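Local structure of cell division control protein Cdc48 (Mycobacterium smegmatis, 5E7P) at residues P528-T533 with P728-A733; E646-V651 with R739-K744; D683-Y688 with V694-E699. The protein probably binds and hydrolyses ATP as a Cdc48-like member of the AAA ATPase family, and carries two ADP molecules in this crystal. All blocks are in the same frame, centred on the assembly; numbering follows the deposited sequence.

Overall arrangement
All three contacts belong to the C-terminal half of the chain. In sequence, 528-533 comes first, then strand segment 646-651, the two lid segments 683-688 and 694-699 of contact 3, and finally 728-733 and 739-744, which take in the start and the end of helix 732-739. Contacts 1 and 2 therefore interleave, and contact 3 falls between their halves. Contacts 1 and 3, centres about 12 Å apart, touch through Leu-730, Pro-728, Gly-687 and Tyr-688; contacts 1 and 2, centres about 16 Å apart, touch at Val-651. Contacts 2 and 3 stay about 9 Å apart at their nearest atoms. The chain thus leaves the lid, passes the nucleotide loop and ends against the RecA-like sheet.

Contact 1: P528-T533 with P728-A733; sequences PGCGKT and PSLDPA. With ADP (adenosine-5'-diphosphate), chain D.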
loop_
_atom_site.group_PDB
_atom_site.type_symbol
_atom_site.label_atom_id
_atom_site.label_comp_id
_atom_site.label_asym_id
_atom_site.label_seq_id
_atom_site.Cartn_x
_atom_site.Cartn_y
_atom_site.Cartn_z
ATOM N N PRO A 528 7.954 -19.186 14.861
ATOM C CA PRO A 528 7.935 -18.658 13.492
ATOM C C PRO A 528 6.924 -19.371 12.600
ATOM O O PRO A 528 6.617 -20.544 12.821
ATOM C CB PRO A 528 9.357 -18.938 12.989
ATOM C CG PRO A 528 10.182 -19.036 14.221
ATOM C CD PRO A 528 9.293 -19.667 15.244
ATOM N N GLY A 529 6.416 -18.656 11.602
ATOM C CA GLY A 529 5.497 -19.222 10.632
ATOM C C GLY A 529 4.151 -19.623 11.204
ATOM O O GLY A 529 3.516 -20.550 10.706
ATOM N N CYS A 530 3.709 -18.922 12.244
ATOM C CA CYS A 530 2.429 -19.230 12.877
ATOM C C CYS A 530 1.453 -18.058 12.830
ATOM O O CYS A 530 0.353 -18.133 13.382
ATOM C CB CYS A 530 2.640 -19.698 14.313
ATOM S SG CYS A 530 3.495 -21.274 14.428
ATOM N N GLY A 531 1.863 -16.976 12.177
ATOM C CA GLY A 531 0.965 -15.875 11.878
ATOM C C GLY A 531 0.915 -14.716 12.856
ATOM O O GLY A 531 0.049 -13.852 12.737
ATOM N N LYS A 532 1.835 -14.686 13.816
ATOM C CA LYS A 532 1.864 -13.607 14.799
ATOM C C LYS A 532 2.036 -12.236 14.145
ATOM O O LYS A 532 1.508 -11.241 14.632
ATOM C CB LYS A 532 2.949 -13.845 15.851
ATOM C CG LYS A 532 4.245 -14.388 15.295
ATOM C CD LYS A 532 5.375 -14.234 16.293
ATOM C CE LYS A 532 5.850 -12.790 16.360
ATOM N NZ LYS A 532 6.504 -12.349 15.089
ATOM N N THR A 533 2.762 -12.186 13.034
ATOM C CA THR A 533 2.887 -10.951 12.268
ATOM C C THR A 533 1.762 -10.836 11.240
ATOM O O THR A 533 1.177 -9.766 11.051
ATOM C CB THR A 533 4.265 -10.854 11.569
ATOM O OG1 THR A 533 5.284 -10.628 12.551
ATOM C CG2 THR A 533 4.286 -9.708 10.565
ATOM N N PRO A 728 8.257 -30.781 8.661
ATOM C CA PRO A 728 7.860 -30.040 9.865
ATOM C C PRO A 728 9.008 -29.170 10.377
ATOM O O PRO A 728 10.163 -29.601 10.345
ATOM C CB PRO A 728 7.537 -31.153 10.871
ATOM C CG PRO A 728 8.269 -32.359 10.361
ATOM C CD PRO A 728 8.213 -32.238 8.874
ATOM N N SER A 729 8.693 -27.965 10.846
ATOM C CA SER A 729 9.724 -27.018 11.258
ATOM C C SER A 729 9.693 -26.684 12.750
ATOM O O SER A 729 10.644 -26.111 13.281
ATOM C CB SER A 729 9.619 -25.735 10.433
ATOM O OG SER A 729 8.343 -25.138 10.595
ATOM N N LEU A 730 8.608 -27.048 13.424
ATOM C CA LEU A 730 8.431 -26.691 14.831
ATOM C C LEU A 730 9.261 -27.538 15.797
ATOM O O LEU A 730 9.261 -28.769 15.725
ATOM C CB LEU A 730 6.952 -26.770 15.210
ATOM C CG LEU A 730 6.021 -25.802 14.477
ATOM C CD1 LEU A 730 4.573 -26.218 14.665
ATOM C CD2 LEU A 730 6.241 -24.381 14.966
ATOM N N ASP A 731 9.965 -26.861 16.702
ATOM C CA ASP A 731 10.703 -27.518 17.776
ATOM C C ASP A 731 9.819 -27.577 19.021
ATOM O O ASP A 731 9.489 -26.542 19.598
ATOM C CB ASP A 731 11.994 -26.748 18.080
ATOM C CG ASP A 731 12.922 -27.492 19.034
ATOM O OD1 ASP A 731 12.442 -28.317 19.843
ATOM O OD2 ASP A 731 14.145 -27.241 18.980
ATOM N N PRO A 732 9.438 -28.795 19.438
ATOM C CA PRO A 732 8.559 -29.021 20.593
ATOM C C PRO A 732 9.121 -28.451 21.894
ATOM O O PRO A 732 8.351 -28.090 22.784
ATOM C CB PRO A 732 8.484 -30.548 20.680
ATOM C CG PRO A 732 8.771 -31.016 19.296
ATOM C CD PRO A 732 9.788 -30.055 18.761
ATOM N N ALA A 733 10.444 -28.378 22.000
ATOM C CA ALA A 733 11.083 -27.817 23.184
ATOM C C ALA A 733 10.969 -26.296 23.188
ATOM O O ALA A 733 10.660 -25.688 24.214
ATOM C CB ALA A 733 12.540 -28.244 23.257
HETATM P PB ADP D . 6.813 -15.005 11.792
HETATM O O1B ADP D . 7.623 -16.042 11.052
HETATM O O2B ADP D . 7.591 -13.744 12.083
HETATM O O3B ADP D . 6.045 -15.546 12.977
HETATM P PA ADP D . 4.242 -15.163 10.531
HETATM O O1A ADP D . 4.052 -16.270 11.540
HETATM O O2A ADP D . 3.265 -14.020 10.470
HETATM O O3A ADP D . 5.719 -14.533 10.698
HETATM O "O5'" ADP D . 4.244 -15.838 9.069
HETATM C "C5'" ADP D . 4.273 -15.043 7.886
HETATM C "C4'" ADP D . 3.737 -15.871 6.721
HETATM O "O4'" ADP D . 3.197 -17.113 7.183
HETATM C "C3'" ADP D . 2.616 -15.146 5.994
HETATM O "O3'" ADP D . 3.091 -14.569 4.776
HETATM C "C2'" ADP D . 1.568 -16.203 5.711
HETATM O "O2'" ADP D . 1.556 -16.528 4.316
HETATM C "C1'" ADP D . 1.967 -17.427 6.519
HETATM N N9 ADP D . 0.910 -17.674 7.528
HETATM C C8 ADP D . 1.081 -17.617 8.863
HETATM N N7 ADP D . -0.076 -17.885 9.519
HETATM C C5 ADP D . -1.019 -18.121 8.592
HETATM C C6 ADP D . -2.460 -18.464 8.607
HETATM N N6 ADP D . -3.126 -18.610 9.776
HETATM N N1 ADP D . -3.081 -18.625 7.417
HETATM C C2 ADP D . -2.420 -18.476 6.254
HETATM N N3 ADP D . -1.112 -18.166 6.164
HETATM C C4 ADP D . -0.367 -17.980 7.280
#
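Atom O1B of the ADP beta phosphate accepts Gly-529 N at 2.9 Å in a nearly straight bond (N-H...O 163°), one residue ahead of Cys-530, whose thiol touches Leu-730. Residues 528-533 form the last part of the P-loop (Walker A motif) between strand 521-525 and helix 534-539, and their backbone amides wrap the diphosphate. O1A of the alpha phosphate lies before Gly-531 N and also takes a weak, strongly bent bond from Cys-530 N (2.8 Å, 115°). Thr-533 N gives a weak one to O2A, while Phe-534 N and Gly-488 O also hydrogen-bond to the nucleotide.

Lys-532 curls around the beta phosphate. Its CG lies between the backbone N and carbonyl carbon (chi1 41°), bringing CG to 3.2 Å from O3B, and bends at chi3 and chi4 swing NZ back to 3.5 Å from O2B. NZ also makes a weak bond to Thr-533 OG1, which is weakly bonded in turn to Asp-585 of the Walker B segment.

The meeting with 728-733 is slight and apolar. Cys-530 SG and Leu-730 CD2 are 4.2 Å apart, and the same methyl lies 4.4 Å from Pro-528 O. Around them, the Gly-529 backbone bonds to that of Ala-691, and Ser-729 OG to Asp-692, so lid residues stand beside the loop as well. Beyond Leu-730, Asp-731 N-caps helix 732-739: its OD1 accepts Ala-733 N (2.9 Å), approached on the anti side and out of the carboxylate plane.

Main-chain N-H groups and a lysine thus face the phosphates, probably offsetting their negative charge, while the thiol borders Leu-730 of the segment that leads into helix 732-739, consistent with a phosphate site built from loop amides and Lys-532, to which 728-733 adds a slight apolar contact.

Contact 2: E646-V651 with R739-K744; sequences ERLVFV and REFAEK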
loop_
_atom_site.group_PDB
_atom_site.type_symbol
_atom_site.label_atom_id
_atom_site.label_comp_id
_atom_site.label_asym_id
_atom_site.label_seq_id
_atom_site.Cartn_x
_atom_site.Cartn_y
_atom_site.Cartn_z
ATOM N N GLU A 646 2.006 -5.216 28.810
ATOM C CA GLU A 646 1.647 -6.111 29.909
ATOM C C GLU A 646 0.643 -7.204 29.534
ATOM O O GLU A 646 0.503 -8.197 30.247
ATOM C CB GLU A 646 1.126 -5.309 31.104
ATOM C CG GLU A 646 -0.139 -4.519 30.822
ATOM C CD GLU A 646 -0.720 -3.891 32.079
ATOM O OE1 GLU A 646 -0.468 -2.688 32.317
ATOM O OE2 GLU A 646 -1.426 -4.603 32.829
ATOM N N ARG A 647 -0.058 -7.020 28.423
ATOM C CA ARG A 647 -0.987 -8.040 27.954
ATOM C C ARG A 647 -0.261 -9.034 27.052
ATOM O O ARG A 647 -0.048 -8.777 25.865
ATOM C CB ARG A 647 -2.173 -7.406 27.224
ATOM C CG ARG A 647 -3.173 -8.410 26.681
ATOM C CD ARG A 647 -4.536 -7.772 26.497
ATOM N NE ARG A 647 -5.131 -7.417 27.781
ATOM C CZ ARG A 647 -6.235 -6.692 27.923
ATOM N NH1 ARG A 647 -6.876 -6.236 26.856
ATOM N NH2 ARG A 647 -6.696 -6.423 29.138
ATOM N N LEU A 648 0.119 -10.169 27.631
ATOM C CA LEU A 648 0.873 -11.194 26.918
ATOM C C LEU A 648 -0.040 -12.140 26.150
ATOM O O LEU A 648 -0.751 -12.949 26.745
ATOM C CB LEU A 648 1.737 -11.993 27.896
ATOM C CG LEU A 648 3.174 -11.523 28.134
ATOM C CD1 LEU A 648 3.233 -10.057 28.557
ATOM C CD2 LEU A 648 3.846 -12.411 29.174
ATOM N N VAL A 649 -0.019 -12.035 24.826
ATOM C CA VAL A 649 -0.793 -12.937 23.984
ATOM C C VAL A 649 0.126 -13.943 23.301
ATOM O O VAL A 649 0.956 -13.578 22.467
ATOM C CB VAL A 649 -1.596 -12.179 22.914
ATOM C CG1 VAL A 649 -2.449 -13.153 22.110
ATOM C CG2 VAL A 649 -2.464 -11.106 23.552
ATOM N N PHE A 650 -0.024 -15.211 23.666
ATOM C CA PHE A 650 0.766 -16.279 23.064
ATOM C C PHE A 650 0.041 -16.888 21.868
ATOM O O PHE A 650 -1.088 -17.360 21.988
ATOM C CB PHE A 650 1.094 -17.358 24.102
ATOM C CG PHE A 650 1.722 -18.593 23.517
ATOM C CD1 PHE A 650 2.816 -18.499 22.673
ATOM C CD2 PHE A 650 1.228 -19.849 23.825
ATOM C CE1 PHE A 650 3.394 -19.634 22.136
ATOM C CE2 PHE A 650 1.804 -20.987 23.293
ATOM C CZ PHE A 650 2.888 -20.880 22.448
ATOM N N VAL A 651 0.698 -16.861 20.713
ATOM C CA VAL A 651 0.158 -17.476 19.510
ATOM C C VAL A 651 0.644 -18.916 19.411
ATOM O O VAL A 651 1.803 -19.171 19.075
ATOM C CB VAL A 651 0.576 -16.704 18.242
ATOM C CG1 VAL A 651 0.051 -17.401 16.994
ATOM C CG2 VAL A 651 0.082 -15.265 18.309
ATOM N N ARG A 739 5.406 -21.246 25.476
ATOM C CA ARG A 739 4.130 -21.407 26.164
ATOM C C ARG A 739 4.267 -21.147 27.663
ATOM O O ARG A 739 3.347 -20.628 28.298
ATOM C CB ARG A 739 3.559 -22.808 25.920
ATOM C CG ARG A 739 2.142 -22.994 26.440
ATOM C CD ARG A 739 1.642 -24.417 26.237
ATOM N NE ARG A 739 1.508 -24.773 24.826
ATOM C CZ ARG A 739 2.315 -25.614 24.186
ATOM N NH1 ARG A 739 3.319 -26.191 24.833
ATOM N NH2 ARG A 739 2.117 -25.881 22.902
ATOM N N GLU A 740 5.421 -21.504 28.219
ATOM C CA GLU A 740 5.678 -21.329 29.645
ATOM C C GLU A 740 6.130 -19.913 29.998
ATOM O O GLU A 740 6.206 -19.561 31.175
ATOM C CB GLU A 740 6.730 -22.330 30.127
ATOM C CG GLU A 740 6.242 -23.763 30.231
ATOM C CD GLU A 740 7.316 -24.699 30.752
ATOM O OE1 GLU A 740 8.488 -24.272 30.829
ATOM O OE2 GLU A 740 6.989 -25.860 31.087
ATOM N N PHE A 741 6.426 -19.109 28.981
ATOM C CA PHE A 741 6.997 -17.778 29.186
ATOM C C PHE A 741 6.170 -16.877 30.103
ATOM O O PHE A 741 6.719 -16.206 30.978
ATOM C CB PHE A 741 7.243 -17.076 27.845
ATOM C CG PHE A 741 7.723 -15.659 27.987
ATOM C CD1 PHE A 741 9.052 -15.391 28.267
ATOM C CD2 PHE A 741 6.845 -14.596 27.850
ATOM C CE1 PHE A 741 9.497 -14.089 28.404
ATOM C CE2 PHE A 741 7.283 -13.293 27.988
ATOM C CZ PHE A 741 8.611 -13.038 28.264
ATOM N N ALA A 742 4.855 -16.866 29.904
ATOM C CA ALA A 742 3.975 -15.962 30.645
ATOM C C ALA A 742 3.930 -16.254 32.144
ATOM O O ALA A 742 3.633 -15.369 32.946
ATOM C CB ALA A 742 2.572 -15.986 30.057
ATOM N N GLU A 743 4.229 -17.493 32.521
ATOM C CA GLU A 743 4.173 -17.899 33.921
ATOM C C GLU A 743 5.522 -17.792 34.627
ATOM O O GLU A 743 5.582 -17.456 35.809
ATOM C CB GLU A 743 3.626 -19.324 34.044
ATOM C CG GLU A 743 2.138 -19.440 33.763
ATOM C CD GLU A 743 1.659 -20.876 33.756
ATOM O OE1 GLU A 743 0.544 -21.135 34.260
ATOM O OE2 GLU A 743 2.395 -21.745 33.243
ATOM N N LYS A 744 6.597 -18.082 33.901
ATOM C CA LYS A 744 7.945 -18.044 34.466
ATOM C C LYS A 744 8.314 -16.654 34.981
ATOM O O LYS A 744 7.850 -15.642 34.455
ATOM C CB LYS A 744 8.973 -18.505 33.431
ATOM C CG LYS A 744 8.792 -19.941 32.962
ATOM C CD LYS A 744 8.975 -20.933 34.101
ATOM C CE LYS A 744 8.832 -22.366 33.610
ATOM N NZ LYS A 744 9.066 -23.355 34.698
#
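Leu-648 and Phe-650 project from strand 645-650, an outermost strand of the parallel RecA-like sheet of this AAA module, and receive the C-terminal end of the chain as it leaves helix 732-739. Being two residues apart on an extended strand, they point to the same side; the intervening Val-649 bonds through its backbone to the neighbouring strand 521-525.

The aromatic part of the contact is a CH-pi interaction. Arg-739 CA lies over one face of the Phe-650 ring, 4.0 Å from its centroid and 23° off the ring normal, displaced toward the rim. CB and CG of the arginine run on past the rim at CE2, CB 3.6 Å from that atom. Phe-650 reaches them because its CG is anti to the backbone N (chi1 171°), which carries the ring outward from the strand.

The apolar part centres on one methyl. Leu-648 CD2 approaches Phe-741 CE2 to 3.7 Å, the two side chains crossing at about a right angle, and it also rests 3.9 Å from Ala-742 CB. Phe-741 has a further aromatic neighbour, Tyr-525 of strand 521-525, with the rings edge-to-face, and Ala-742 touches that tyrosine too.

The polar end of Arg-739 lies beside the Phe-650 ring, the guanidinium and ring planes 82° apart. With the chain bent at chi3, NE pairs with Glu-652 and NH1 with Glu-736, both salt bridges, at the surface of the protein. At the end of the modelled chain Glu-740 O accepts two amides, Glu-743 N and Lys-744 N, the latter at 3.1 Å.

Contact 3: D683-Y688 with V694-E699; sequences DDLDGY and VALLRE
Leu-685 and Leu-696 meet tip to tip, with a single methyl of Leu-696 serving both branches of its partner: CD2 of Leu-696 is 3.7 Å from Leu-685 CD1 and equally 3.7 Å from Leu-685 CD2. The methyl sits between the two branches of the other leucine. Two different side-chain shapes make this possible. Leu-685 holds CG beside its backbone N, opposite the carbonyl carbon (chi1 -72°), which sends the branches out from the turn toward the helix. In Leu-696 the CG is opposite the backbone N instead (chi1 -176°), extending the side chain away from helix 690-707 toward the turn.

Tyr-688 closes the group. Leu-685 CD2 sits 3.5 Å above the plane of the tyrosine ring, over its centre, so the same methyl lies over an aromatic face and touches Leu-696. Leu-696 CD2 reaches the ring less closely, at 4.5 Å from CE2 and obliquely. At the ring edge, in its plane, lies Asp-686 O. The phenol is fixed at its far end by a hydrogen bond from OH to Val-726 O, just beyond helix 716-725, and Arg-723 of that helix packs on Tyr-688 and Leu-696 alike.

The backbone brings leucine and tyrosine together: Leu-685 to Tyr-688 form a type II beta turn, closed by Tyr-688 N to Leu-685 O (3.2 Å), with Gly-687 at the third position, where its positive phi (96°) fits. Arg-659 of helix 656-666 also touches Leu-685.

Turn, helix and neighbouring helices thus share a small buried core. This is the helical interior of the AAA+ lid domain, whose helix 690-707 also presents Val-694 to the bound ADP.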
loop_
_atom_site.group_PDB
_atom_site.type_symbol
_atom_site.label_atom_id
_atom_site.label_comp_id
_atom_site.label_asym_id
_atom_site.label_seq_id
_atom_site.Cartn_x
_atom_site.Cartn_y
_atom_site.Cartn_z
ATOM N N ASP A 683 -4.641 -34.045 10.785
ATOM C CA ASP A 683 -4.280 -34.829 11.964
ATOM C C ASP A 683 -2.863 -35.390 11.862
ATOM O O ASP A 683 -2.206 -35.620 12.877
ATOM C CB ASP A 683 -5.278 -35.969 12.194
ATOM C CG ASP A 683 -6.612 -35.484 12.746
ATOM O OD1 ASP A 683 -6.657 -35.058 13.923
ATOM O OD2 ASP A 683 -7.619 -35.547 12.006
ATOM N N ASP A 684 -2.396 -35.605 10.636
ATOM C CA ASP A 684 -1.070 -36.175 10.415
ATOM C C ASP A 684 0.033 -35.118 10.342
ATOM O O ASP A 684 1.214 -35.458 10.291
ATOM C CB ASP A 684 -1.051 -37.025 9.140
ATOM C CG ASP A 684 -1.824 -38.323 9.286
ATOM O OD1 ASP A 684 -1.964 -38.813 10.428
ATOM O OD2 ASP A 684 -2.288 -38.858 8.256
ATOM N N LEU A 685 -0.350 -33.843 10.338
ATOM C CA LEU A 685 0.620 -32.762 10.159
ATOM C C LEU A 685 1.085 -32.124 11.464
ATOM O O LEU A 685 1.242 -30.907 11.540
ATOM C CB LEU A 685 0.061 -31.677 9.234
ATOM C CG LEU A 685 -0.066 -31.997 7.746
ATOM C CD1 LEU A 685 -0.592 -30.785 6.993
ATOM C CD2 LEU A 685 1.268 -32.450 7.174
ATOM N N ASP A 686 1.312 -32.937 12.488
ATOM C CA ASP A 686 1.860 -32.426 13.737
ATOM C C ASP A 686 3.294 -31.950 13.508
ATOM O O ASP A 686 4.092 -32.640 12.871
ATOM C CB ASP A 686 1.818 -33.501 14.824
ATOM C CG ASP A 686 1.987 -32.928 16.222
ATOM O OD1 ASP A 686 1.012 -32.348 16.751
ATOM O OD2 ASP A 686 3.091 -33.061 16.794
ATOM N N GLY A 687 3.613 -30.763 14.014
ATOM C CA GLY A 687 4.938 -30.195 13.837
ATOM C C GLY A 687 5.001 -29.232 12.668
ATOM O O GLY A 687 5.986 -28.516 12.490
ATOM N N TYR A 688 3.947 -29.218 11.859
ATOM C CA TYR A 688 3.846 -28.270 10.756
ATOM C C TYR A 688 3.272 -26.943 11.241
ATOM O O TYR A 688 2.172 -26.898 11.793
ATOM C CB TYR A 688 2.966 -28.834 9.638
ATOM C CG TYR A 688 3.659 -29.842 8.752
ATOM C CD1 TYR A 688 4.028 -31.089 9.239
ATOM C CD2 TYR A 688 3.939 -29.548 7.424
ATOM C CE1 TYR A 688 4.665 -32.012 8.429
ATOM C CE2 TYR A 688 4.572 -30.463 6.608
ATOM C CZ TYR A 688 4.932 -31.692 7.116
ATOM O OH TYR A 688 5.561 -32.603 6.304
ATOM N N VAL A 694 0.692 -24.076 4.400
ATOM C CA VAL A 694 0.520 -23.293 3.181
ATOM C C VAL A 694 1.502 -23.748 2.102
ATOM O O VAL A 694 1.161 -23.812 0.917
ATOM C CB VAL A 694 0.711 -21.780 3.465
ATOM C CG1 VAL A 694 0.715 -20.975 2.174
ATOM C CG2 VAL A 694 -0.373 -21.278 4.412
ATOM N N ALA A 695 2.718 -24.085 2.523
ATOM C CA ALA A 695 3.755 -24.531 1.596
ATOM C C ALA A 695 3.503 -25.955 1.106
ATOM O O ALA A 695 3.904 -26.317 -0.001
ATOM C CB ALA A 695 5.129 -24.425 2.242
ATOM N N LEU A 696 2.842 -26.760 1.931
ATOM C CA LEU A 696 2.515 -28.131 1.553
ATOM C C LEU A 696 1.457 -28.157 0.451
ATOM O O LEU A 696 1.481 -29.023 -0.421
ATOM C CB LEU A 696 2.043 -28.936 2.766
ATOM C CG LEU A 696 1.755 -30.419 2.505
ATOM C CD1 LEU A 696 2.999 -31.134 2.001
ATOM C CD2 LEU A 696 1.210 -31.108 3.749
ATOM N N LEU A 697 0.535 -27.201 0.490
ATOM C CA LEU A 697 -0.500 -27.087 -0.532
ATOM C C LEU A 697 0.085 -26.529 -1.820
ATOM O O LEU A 697 -0.267 -26.964 -2.917
ATOM C CB LEU A 697 -1.631 -26.179 -0.050
ATOM C CG LEU A 697 -2.538 -26.728 1.050
ATOM C CD1 LEU A 697 -3.407 -25.616 1.612
ATOM C CD2 LEU A 697 -3.394 -27.859 0.509
ATOM N N ARG A 698 0.968 -25.549 -1.667
ATOM C CA ARG A 698 1.698 -24.958 -2.779
ATOM C C ARG A 698 2.507 -26.024 -3.510
ATOM O O ARG A 698 2.449 -26.134 -4.736
ATOM C CB ARG A 698 2.624 -23.865 -2.247
ATOM C CG ARG A 698 3.665 -23.351 -3.227
ATOM C CD ARG A 698 4.747 -22.597 -2.462
ATOM N NE ARG A 698 5.566 -21.748 -3.320
ATOM C CZ ARG A 698 6.661 -22.160 -3.949
ATOM N NH1 ARG A 698 7.063 -23.417 -3.819
ATOM N NH2 ARG A 698 7.349 -21.315 -4.710
ATOM N N GLU A 699 3.251 -26.814 -2.745
ATOM C CA GLU A 699 4.073 -27.871 -3.310
ATOM C C GLU A 699 3.215 -28.977 -3.909
ATOM O O GLU A 699 3.551 -29.532 -4.954
ATOM C CB GLU A 699 5.010 -28.443 -2.248
ATOM C CG GLU A 699 6.032 -29.422 -2.787
ATOM C CD GLU A 699 6.970 -28.798 -3.809
ATOM O OE1 GLU A 699 7.222 -27.573 -3.733
ATOM O OE2 GLU A 699 7.457 -29.538 -4.692
#